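Local coordinates for protein 2-hydroxyisobutyryl-CoA synthetase (Aquincola tertiaricarbonis, PDB 6HDY) that belongs to the acyl-CoA synthetases of the ANL superfamily, built from an AMP-binding domain and a smaller C-terminal domain, at residues V403-E407 against S408-E412; E475-R478 against A479-Q483; A44-D47 against K48-G52. One frame throughout, in Å; residues are numbered along the deposited sequence.

Contact 1 (V403-E407 against S408-E412); sequences VITRE and SAMDE
Thr405 and Met410 face each other across the loop that joins strands 399-403 and 413-419, where the backbone turns back at Glu407 and Ser408 and Val403 pairs with Leu414 at the open end. This is a strand-to-strand connection of the C-terminal domain of an AMP-binding enzyme. Met410 folds its side chain into the loop. With CG beside its own backbone N (chi1 -70°) and the chain bent at the thioether, its sulfur comes up to the backbone of the other limb. The Thr405 N-H points almost straight at SD, 3.5 Å from N at 165°, a weak N-H...S hydrogen bond. The same sulfur packs on Ile404, 3.6 Å from CB, the two side chains crossing at a slant, and CE reaches on to the Thr405 carbonyl oxygen, at 3.6 Å. Phe477 of the C-terminal helix 474-486 also touches Thr405 and Met410, while Phe374 meets Ile404 and Ile376 meets Met410; all three loop residues are buried. Within the first limb, the CD1 methyl of Ile404 sits over the centre of one face of the Arg406 guanidinium, 3.6 Å above its plane. Toward the turn, Thr405 CG2 touches Ser408 OG at 3.4 Å.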
ATOM      1  N   VAL A 403     -22.785  -6.804 -22.808  1.00 41.13           N
ATOM      2  CA  VAL A 403     -22.317  -8.019 -23.483  1.00 41.96           C
ATOM      3  C   VAL A 403     -22.242  -7.740 -24.992  1.00 47.89           C
ATOM      4  O   VAL A 403     -23.256  -7.433 -25.628  1.00 46.47           O
ATOM      5  CB  VAL A 403     -23.100  -9.315 -23.109  1.00 45.82           C
ATOM      6  CG1 VAL A 403     -22.585 -10.517 -23.885  1.00 47.60           C
ATOM      7  CG2 VAL A 403     -23.026  -9.593 -21.605  1.00 44.30           C
ATOM      8  N   ILE A 404     -21.011  -7.759 -25.533  1.00 46.64           N
ATOM      9  CA  ILE A 404     -20.746  -7.435 -26.940  1.00 48.76           C
ATOM     10  C   ILE A 404     -19.914  -8.487 -27.662  1.00 53.71           C
ATOM     11  O   ILE A 404     -19.409  -9.438 -27.061  1.00 51.98           O
ATOM     12  CB  ILE A 404     -20.089  -6.010 -27.110  1.00 51.80           C
ATOM     13  CG1 ILE A 404     -18.575  -6.014 -26.705  1.00 51.96           C
ATOM     14  CG2 ILE A 404     -20.885  -4.886 -26.411  1.00 49.29           C
ATOM     15  CD1 ILE A 404     -17.722  -4.825 -27.230  1.00 55.35           C
ATOM     16  N   THR A 405     -19.763  -8.276 -28.969  1.00 54.18           N
ATOM     17  CA  THR A 405     -18.866  -9.018 -29.838  1.00 57.33           C
ATOM     18  C   THR A 405     -18.180  -8.040 -30.787  1.00 64.84           C
ATOM     19  O   THR A 405     -18.853  -7.222 -31.422  1.00 65.01           O
ATOM     20  CB  THR A 405     -19.529 -10.236 -30.514  1.00 64.97           C
ATOM     21  OG1 THR A 405     -18.483 -10.984 -31.125  1.00 72.80           O
ATOM     22  CG2 THR A 405     -20.603  -9.864 -31.565  1.00 57.47           C
ATOM     23  N   ARG A 406     -16.851  -8.081 -30.858  1.00 65.48           N
ATOM     24  CA  ARG A 406     -16.164  -7.205 -31.814  1.00 68.52           C
ATOM     25  C   ARG A 406     -15.776  -7.978 -33.073  1.00 78.35           C
ATOM     26  O   ARG A 406     -15.247  -7.391 -34.017  1.00 81.39           O
ATOM     27  CB  ARG A 406     -14.996  -6.420 -31.189  1.00 65.97           C
ATOM     28  CG  ARG A 406     -15.500  -5.214 -30.386  1.00 69.20           C
ATOM     29  CD  ARG A 406     -14.471  -4.101 -30.261  1.00 70.39           C
ATOM     30  NE  ARG A 406     -14.831  -3.120 -29.232  1.00 54.64           N
ATOM     31  CZ  ARG A 406     -14.543  -3.256 -27.945  1.00 69.62           C
ATOM     32  NH1 ARG A 406     -13.910  -4.339 -27.508  1.00 61.75           N
ATOM     33  NH2 ARG A 406     -14.906  -2.322 -27.076  1.00 58.95           N
ATOM     34  N   GLU A 407     -16.126  -9.281 -33.108  1.00 76.70           N
ATOM     35  CA  GLU A 407     -15.858 -10.218 -34.208  1.00 80.93           C
ATOM     36  C   GLU A 407     -16.884 -10.122 -35.349  1.00 86.54           C
ATOM     37  O   GLU A 407     -16.540 -10.362 -36.514  1.00 91.02           O
ATOM     38  CB  GLU A 407     -15.796 -11.658 -33.668  1.00 83.04           C
ATOM     39  CG  GLU A 407     -14.514 -11.979 -32.913  1.00 97.36           C
ATOM     40  CD  GLU A 407     -14.576 -13.226 -32.051  1.00129.74           C
ATOM     41  OE1 GLU A 407     -14.563 -14.345 -32.614  1.00127.68           O
ATOM     42  OE2 GLU A 407     -14.609 -13.082 -30.806  1.00130.16           O
ATOM     43  N   SER A 408     -18.148  -9.827 -35.009  1.00 79.20           N
ATOM     44  CA  SER A 408     -19.239  -9.672 -35.980  1.00 80.34           C
ATOM     45  C   SER A 408     -20.020  -8.385 -35.678  1.00 80.28           C
ATOM     46  O   SER A 408     -19.915  -7.863 -34.559  1.00 76.48           O
ATOM     47  CB  SER A 408     -20.159 -10.891 -35.966  1.00 83.95           C
ATOM     48  OG  SER A 408     -20.520 -11.287 -34.652  1.00 87.30           O
ATOM     49  N   ALA A 409     -20.772  -7.853 -36.673  1.00 76.88           N
ATOM     50  CA  ALA A 409     -21.559  -6.627 -36.483  1.00 74.28           C
ATOM     51  C   ALA A 409     -22.757  -6.854 -35.547  1.00 73.20           C
ATOM     52  O   ALA A 409     -23.409  -7.903 -35.620  1.00 72.91           O
ATOM     53  CB  ALA A 409     -22.022  -6.074 -37.821  1.00 78.62           C
ATOM     54  N   MET A 410     -23.016  -5.887 -34.638  1.00 65.16           N
ATOM     55  CA  MET A 410     -24.120  -5.988 -33.687  1.00 61.12           C
ATOM     56  C   MET A 410     -25.325  -5.167 -34.100  1.00 67.23           C
ATOM     57  O   MET A 410     -25.190  -3.977 -34.412  1.00 67.15           O
ATOM     58  CB  MET A 410     -23.680  -5.595 -32.281  1.00 59.14           C
ATOM     59  CG  MET A 410     -22.745  -6.584 -31.647  1.00 59.84           C
ATOM     60  SD  MET A 410     -22.158  -5.976 -30.061  1.00 58.09           S
ATOM     61  CE  MET A 410     -21.127  -4.617 -30.582  1.00 55.77           C
ATOM     62  N   ASP A 411     -26.510  -5.811 -34.083  1.00 65.55           N
ATOM     63  CA  ASP A 411     -27.784  -5.181 -34.430  1.00 67.47           C
ATOM     64  C   ASP A 411     -28.438  -4.534 -33.201  1.00 68.95           C
ATOM     65  O   ASP A 411     -29.108  -3.498 -33.324  1.00 70.00           O
ATOM     66  CB  ASP A 411     -28.727  -6.203 -35.077  1.00 71.65           C
ATOM     67  CG  ASP A 411     -28.298  -6.645 -36.471  1.00 91.46           C
ATOM     68  OD1 ASP A 411     -27.934  -5.767 -37.290  1.00 96.19           O
ATOM     69  OD2 ASP A 411     -28.371  -7.863 -36.760  1.00 97.32           O
ATOM     70  N   GLU A 412     -28.235  -5.150 -32.015  1.00 61.17           N
ATOM     71  CA  GLU A 412     -28.809  -4.678 -30.751  1.00 57.96           C
ATOM     72  C   GLU A 412     -27.774  -4.680 -29.627  1.00 56.39           C
ATOM     73  O   GLU A 412     -26.754  -5.368 -29.700  1.00 55.22           O
ATOM     74  CB  GLU A 412     -30.040  -5.525 -30.315  1.00 59.13           C
ATOM     75  CG  GLU A 412     -30.909  -6.108 -31.430  1.00 75.42           C
ATOM     76  CD  GLU A 412     -30.940  -7.626 -31.467  1.00 94.09           C
ATOM     77  OE1 GLU A 412     -29.887  -8.247 -31.744  1.00 65.33           O
ATOM     78  OE2 GLU A 412     -32.023  -8.195 -31.195  1.00 96.17           O
TER

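Contact 2 (E475-R478 against A479-Q483); sequences EVFR and ALNQQ
Phe477 and Asn481 stand one turn apart on helix 474-486, joined through the backbone by a hydrogen bond of 2.9 Å from Asn481 N to Phe477 O. Ala479, Leu480 and Gln482 bond in the same i to i+4 manner to Glu475, Val476 and Arg478. The tight side is the one turned to the sheet of the C-terminal domain. Phe477 and Leu480 are buried there, both lying on Val403 and Leu414 of neighbouring strands. At the margin of this apolar face, Asn481 brings ND2 obliquely to the Phe477 ring, 4.2 Å from CE2, while its OD1 accepts a hydrogen bond from Lys451, which fixes which way the amide is turned. The exposed side has few side-chain contacts between the two segments. Gln482 is the exception: with CG anti to the carbonyl carbon (chi1 -77°), its side chain curls over the Arg478 carbonyl oxygen, CG and CD each 3.2 Å from Arg478 O, and NE2 ends 3.7 Å from Arg478 CB. Arg478 and Glu475 are exposed, and Arg478, Ala479 and Gln482 touch a crystal neighbour, which may influence their poses. One face packed on strands and the other largely exposed make this an amphipathic alpha-helix, here laid against the mixed sheet of the C-terminal domain.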
ATOM      1  N   GLU A 475     -19.004 -16.030 -27.787  1.00 62.05           N
ATOM      2  CA  GLU A 475     -19.812 -17.150 -27.298  1.00 62.46           C
ATOM      3  C   GLU A 475     -20.820 -16.687 -26.239  1.00 61.98           C
ATOM      4  O   GLU A 475     -21.963 -17.144 -26.253  1.00 62.59           O
ATOM      5  CB  GLU A 475     -18.926 -18.273 -26.750  1.00 66.49           C
ATOM      6  CG  GLU A 475     -18.178 -19.042 -27.830  1.00 83.10           C
ATOM      7  CD  GLU A 475     -17.321 -20.177 -27.311  1.00112.74           C
ATOM      8  OE1 GLU A 475     -16.486 -19.938 -26.407  1.00 99.78           O
ATOM      9  OE2 GLU A 475     -17.469 -21.307 -27.831  1.00121.10           O
ATOM     10  N   VAL A 476     -20.398 -15.763 -25.342  1.00 53.60           N
ATOM     11  CA  VAL A 476     -21.241 -15.197 -24.281  1.00 49.93           C
ATOM     12  C   VAL A 476     -22.370 -14.362 -24.922  1.00 51.54           C
ATOM     13  O   VAL A 476     -23.528 -14.468 -24.504  1.00 49.25           O
ATOM     14  CB  VAL A 476     -20.403 -14.407 -23.220  1.00 50.53           C
ATOM     15  CG1 VAL A 476     -21.296 -13.719 -22.199  1.00 46.97           C
ATOM     16  CG2 VAL A 476     -19.424 -15.333 -22.506  1.00 52.13           C
ATOM     17  N   PHE A 477     -22.014 -13.551 -25.949  1.00 48.96           N
ATOM     18  CA  PHE A 477     -22.938 -12.701 -26.712  1.00 48.16           C
ATOM     19  C   PHE A 477     -24.026 -13.539 -27.396  1.00 51.74           C
ATOM     20  O   PHE A 477     -25.219 -13.227 -27.272  1.00 48.37           O
ATOM     21  CB  PHE A 477     -22.174 -11.843 -27.752  1.00 50.22           C
ATOM     22  CG  PHE A 477     -23.060 -10.961 -28.608  1.00 51.11           C
ATOM     23  CD1 PHE A 477     -23.425  -9.687 -28.179  1.00 50.96           C
ATOM     24  CD2 PHE A 477     -23.529 -11.404 -29.841  1.00 54.28           C
ATOM     25  CE1 PHE A 477     -24.253  -8.876 -28.965  1.00 51.73           C
ATOM     26  CE2 PHE A 477     -24.369 -10.594 -30.615  1.00 57.08           C
ATOM     27  CZ  PHE A 477     -24.728  -9.337 -30.167  1.00 52.50           C
ATOM     28  N   ARG A 478     -23.600 -14.592 -28.133  1.00 51.17           N
ATOM     29  CA  ARG A 478     -24.507 -15.472 -28.851  1.00 53.77           C
ATOM     30  C   ARG A 478     -25.410 -16.235 -27.895  1.00 58.02           C
ATOM     31  O   ARG A 478     -26.618 -16.243 -28.113  1.00 56.76           O
ATOM     32  CB  ARG A 478     -23.762 -16.382 -29.835  1.00 57.07           C
ATOM     33  CG  ARG A 478     -23.101 -15.566 -30.939  1.00 65.95           C
ATOM     34  CD  ARG A 478     -23.196 -16.220 -32.283  1.00 81.47           C
ATOM     35  NE  ARG A 478     -22.808 -15.297 -33.348  1.00 99.57           N
ATOM     36  CZ  ARG A 478     -21.858 -15.543 -34.243  1.00123.09           C
ATOM     37  NH1 ARG A 478     -21.186 -16.688 -34.210  1.00115.94           N
ATOM     38  NH2 ARG A 478     -21.579 -14.653 -35.185  1.00112.55           N
ATOM     39  N   ALA A 479     -24.849 -16.755 -26.777  1.00 55.40           N
ATOM     40  CA  ALA A 479     -25.609 -17.465 -25.742  1.00 55.83           C
ATOM     41  C   ALA A 479     -26.685 -16.579 -25.128  1.00 56.21           C
ATOM     42  O   ALA A 479     -27.814 -17.036 -24.954  1.00 56.95           O
ATOM     43  CB  ALA A 479     -24.681 -17.981 -24.656  1.00 56.90           C
ATOM     44  N   LEU A 480     -26.346 -15.304 -24.844  1.00 50.46           N
ATOM     45  CA  LEU A 480     -27.267 -14.335 -24.258  1.00 47.93           C
ATOM     46  C   LEU A 480     -28.383 -13.940 -25.236  1.00 53.72           C
ATOM     47  O   LEU A 480     -29.552 -13.984 -24.847  1.00 52.85           O
ATOM     48  CB  LEU A 480     -26.535 -13.116 -23.675  1.00 44.63           C
ATOM     49  CG  LEU A 480     -27.395 -12.051 -22.945  1.00 46.57           C
ATOM     50  CD1 LEU A 480     -28.264 -12.664 -21.824  1.00 46.58           C
ATOM     51  CD2 LEU A 480     -26.532 -10.961 -22.393  1.00 45.03           C
ATOM     52  N   ASN A 481     -28.026 -13.587 -26.493  1.00 51.90           N
ATOM     53  CA  ASN A 481     -28.986 -13.210 -27.534  1.00 53.34           C
ATOM     54  C   ASN A 481     -30.019 -14.323 -27.766  1.00 58.75           C
ATOM     55  O   ASN A 481     -31.219 -14.058 -27.710  1.00 57.96           O
ATOM     56  CB  ASN A 481     -28.275 -12.821 -28.839  1.00 57.77           C
ATOM     57  CG  ASN A 481     -28.984 -11.728 -29.611  1.00 85.70           C
ATOM     58  OD1 ASN A 481     -29.970 -11.125 -29.153  1.00 79.85           O
ATOM     59  ND2 ASN A 481     -28.485 -11.433 -30.797  1.00 79.19           N
ATOM     60  N   GLN A 482     -29.535 -15.575 -27.960  1.00 57.06           N
ATOM     61  CA  GLN A 482     -30.315 -16.796 -28.135  1.00 58.60           C
ATOM     62  C   GLN A 482     -31.235 -17.061 -26.918  1.00 63.66           C
ATOM     63  O   GLN A 482     -32.379 -17.477 -27.110  1.00 65.68           O
ATOM     64  CB  GLN A 482     -29.367 -17.981 -28.341  1.00 61.97           C
ATOM     65  CG  GLN A 482     -28.742 -18.077 -29.742  1.00 77.24           C
ATOM     66  CD  GLN A 482     -27.443 -18.856 -29.769  1.00 82.36           C
ATOM     67  OE1 GLN A 482     -27.180 -19.709 -28.923  1.00 68.59           O
ATOM     68  NE2 GLN A 482     -26.602 -18.587 -30.759  1.00 79.79           N
ATOM     69  N   GLN A 483     -30.734 -16.829 -25.676  1.00 57.94           N
ATOM     70  CA  GLN A 483     -31.504 -17.001 -24.439  1.00 57.75           C
ATOM     71  C   GLN A 483     -32.616 -15.926 -24.366  1.00 61.38           C
ATOM     72  O   GLN A 483     -33.744 -16.247 -23.985  1.00 60.61           O
ATOM     73  CB  GLN A 483     -30.579 -16.904 -23.203  1.00 57.15           C
ATOM     74  CG  GLN A 483     -31.290 -17.145 -21.858  1.00 73.05           C
ATOM     75  CD  GLN A 483     -30.609 -16.507 -20.661  1.00 96.99           C
ATOM     76  OE1 GLN A 483     -29.764 -15.607 -20.778  1.00 92.38           O
ATOM     77  NE2 GLN A 483     -31.003 -16.932 -19.468  1.00 89.86           N
TER

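Contact 3 (A44-D47 against K48-G52); sequences AERD and KAILG
Arg46 and Ile50 stand one turn apart on helix 43-64, an alpha-helix near the N-terminal end of the model, and their backbones are linked by a hydrogen bond of 2.8 Å from Ile50 N to Arg46 O. Ile50 is the side chain to follow. Its CB lies 3.5 Å from Arg46 O, and CG1 comes to 3.3 Å from that same oxygen. The chain then runs back along the helix: CD1 is still 3.4 Å from Arg46 O and reaches CG and CD of Arg46, each at 3.7 Å. The two side chains run alongside each other in the same direction, so the methyl rests on the aliphatic part of the arginine. Beyond it the guanidinium leaves for other partners: NE bonds to the carbonyl oxygen of Arg38 and NH2 to the hydroxyl of Thr358, tying the helix to neighbouring parts of the chain. The Ile50 side chain also touches Gln301. On the exposed flank Lys48 N makes a weak hydrogen bond to Ala44 O, and Lys48 CG lies 3.3 Å from that oxygen. Asp47 flanks Ile50 too, running alongside it, with OD1 3.8 Å from Ile50 CD1.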
ATOM      1  N   ALA A  44      -2.143  33.596 -22.194  1.00 60.18           N
ATOM      2  CA  ALA A  44      -1.173  33.924 -23.244  1.00 61.46           C
ATOM      3  C   ALA A  44       0.227  34.126 -22.665  1.00 65.67           C
ATOM      4  O   ALA A  44       1.212  33.833 -23.344  1.00 64.42           O
ATOM      5  CB  ALA A  44      -1.618  35.182 -23.990  1.00 64.86           C
ATOM      6  N   GLU A  45       0.305  34.632 -21.413  1.00 64.17           N
ATOM      7  CA  GLU A  45       1.543  34.852 -20.656  1.00 65.55           C
ATOM      8  C   GLU A  45       2.116  33.493 -20.215  1.00 66.47           C
ATOM      9  O   GLU A  45       3.337  33.295 -20.254  1.00 65.82           O
ATOM     10  CB  GLU A  45       1.263  35.714 -19.409  1.00 68.70           C
ATOM     11  CG  GLU A  45       1.225  37.215 -19.652  1.00 86.36           C
ATOM     12  CD  GLU A  45       2.573  37.908 -19.590  1.00112.77           C
ATOM     13  OE1 GLU A  45       2.785  38.839 -20.400  1.00113.26           O
ATOM     14  OE2 GLU A  45       3.418  37.527 -18.743  1.00104.78           O
ATOM     15  N   ARG A  46       1.225  32.567 -19.795  1.00 60.52           N
ATOM     16  CA  ARG A  46       1.596  31.224 -19.345  1.00 58.16           C
ATOM     17  C   ARG A  46       2.057  30.382 -20.527  1.00 61.75           C
ATOM     18  O   ARG A  46       3.058  29.678 -20.403  1.00 61.07           O
ATOM     19  CB  ARG A  46       0.435  30.529 -18.621  1.00 54.91           C
ATOM     20  CG  ARG A  46       0.898  29.319 -17.807  1.00 50.22           C
ATOM     21  CD  ARG A  46      -0.241  28.410 -17.429  1.00 46.78           C
ATOM     22  NE  ARG A  46      -1.053  28.974 -16.351  1.00 52.47           N
ATOM     23  CZ  ARG A  46      -2.254  29.515 -16.522  1.00 62.74           C
ATOM     24  NH1 ARG A  46      -2.799  29.568 -17.729  1.00 55.65           N
ATOM     25  NH2 ARG A  46      -2.931  29.981 -15.483  1.00 45.48           N
ATOM     26  N   ASP A  47       1.343  30.481 -21.676  1.00 58.09           N
ATOM     27  CA  ASP A  47       1.674  29.771 -22.916  1.00 56.53           C
ATOM     28  C   ASP A  47       3.053  30.154 -23.453  1.00 61.14           C
ATOM     29  O   ASP A  47       3.699  29.325 -24.103  1.00 60.80           O
ATOM     30  CB  ASP A  47       0.593  29.979 -23.980  1.00 57.75           C
ATOM     31  CG  ASP A  47      -0.640  29.102 -23.851  1.00 60.06           C
ATOM     32  OD1 ASP A  47      -0.717  28.312 -22.877  1.00 56.19           O
ATOM     33  OD2 ASP A  47      -1.538  29.208 -24.727  1.00 69.58           O
ATOM     34  N   LYS A  48       3.517  31.386 -23.149  1.00 58.36           N
ATOM     35  CA  LYS A  48       4.844  31.849 -23.548  1.00 60.09           C
ATOM     36  C   LYS A  48       5.916  31.091 -22.756  1.00 63.67           C
ATOM     37  O   LYS A  48       6.897  30.603 -23.329  1.00 64.09           O
ATOM     38  CB  LYS A  48       4.993  33.363 -23.331  1.00 65.24           C
ATOM     39  CG  LYS A  48       4.305  34.189 -24.424  1.00 87.16           C
ATOM     40  CD  LYS A  48       4.939  35.569 -24.643  1.00 99.93           C
ATOM     41  CE  LYS A  48       4.252  36.327 -25.763  1.00107.88           C
ATOM     42  NZ  LYS A  48       5.143  37.343 -26.387  1.00115.96           N
ATOM     43  N   ALA A  49       5.719  31.003 -21.430  1.00 58.34           N
ATOM     44  CA  ALA A  49       6.628  30.345 -20.514  1.00 57.11           C
ATOM     45  C   ALA A  49       6.579  28.825 -20.706  1.00 56.81           C
ATOM     46  O   ALA A  49       7.624  28.194 -20.628  1.00 56.16           O
ATOM     47  CB  ALA A  49       6.292  30.727 -19.084  1.00 57.71           C
ATOM     48  N   ILE A  50       5.392  28.259 -21.038  1.00 51.27           N
ATOM     49  CA  ILE A  50       5.210  26.818 -21.319  1.00 47.93           C
ATOM     50  C   ILE A  50       6.083  26.426 -22.509  1.00 51.34           C
ATOM     51  O   ILE A  50       6.816  25.451 -22.414  1.00 50.93           O
ATOM     52  CB  ILE A  50       3.715  26.434 -21.507  1.00 48.35           C
ATOM     53  CG1 ILE A  50       2.989  26.437 -20.156  1.00 46.72           C
ATOM     54  CG2 ILE A  50       3.556  25.071 -22.222  1.00 46.92           C
ATOM     55  CD1 ILE A  50       1.508  26.659 -20.240  1.00 47.69           C
ATOM     56  N   LEU A  51       6.058  27.235 -23.584  1.00 49.57           N
ATOM     57  CA  LEU A  51       6.866  27.040 -24.791  1.00 50.81           C
ATOM     58  C   LEU A  51       8.352  27.095 -24.431  1.00 58.17           C
ATOM     59  O   LEU A  51       9.129  26.289 -24.947  1.00 57.92           O
ATOM     60  CB  LEU A  51       6.509  28.098 -25.860  1.00 52.43           C
ATOM     61  CG  LEU A  51       7.463  28.262 -27.069  1.00 58.47           C
ATOM     62  CD1 LEU A  51       7.520  26.981 -27.922  1.00 57.36           C
ATOM     63  CD2 LEU A  51       7.096  29.490 -27.906  1.00 58.55           C
ATOM     64  N   GLY A  52       8.715  28.034 -23.546  1.00 56.42           N
ATOM     65  CA  GLY A  52      10.071  28.201 -23.033  1.00 57.37           C
ATOM     66  C   GLY A  52      10.538  26.948 -22.320  1.00 56.60           C
ATOM     67  O   GLY A  52      11.632  26.442 -22.586  1.00 55.38           O
TER

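How the contacts relate
Contacts 1 and 2 are neighbours in the C-terminal domain, with centres about 11 Å apart, and the helix of 475-483 lies against the loop of 403-412. Phe477 reaches the loop at two points: its CD1 is 3.4 Å from Val403 O and its CZ 3.7 Å from Met410 CG. Arg478 NH2 approaches Ser408 OG to 3.6 Å, and Asn481 ND2 approaches Glu412 OE1 to 3.6 Å, both as packing. Contact 3 lies far off, on the opposite side of the chain's centre from contact 2, the two centres about 55 Å apart; from contact 1 its nearest atoms are about 33 Å away. The Arg406 side chain of contact 1 is about 13 Å from the bound 8LQ, too far to touch it.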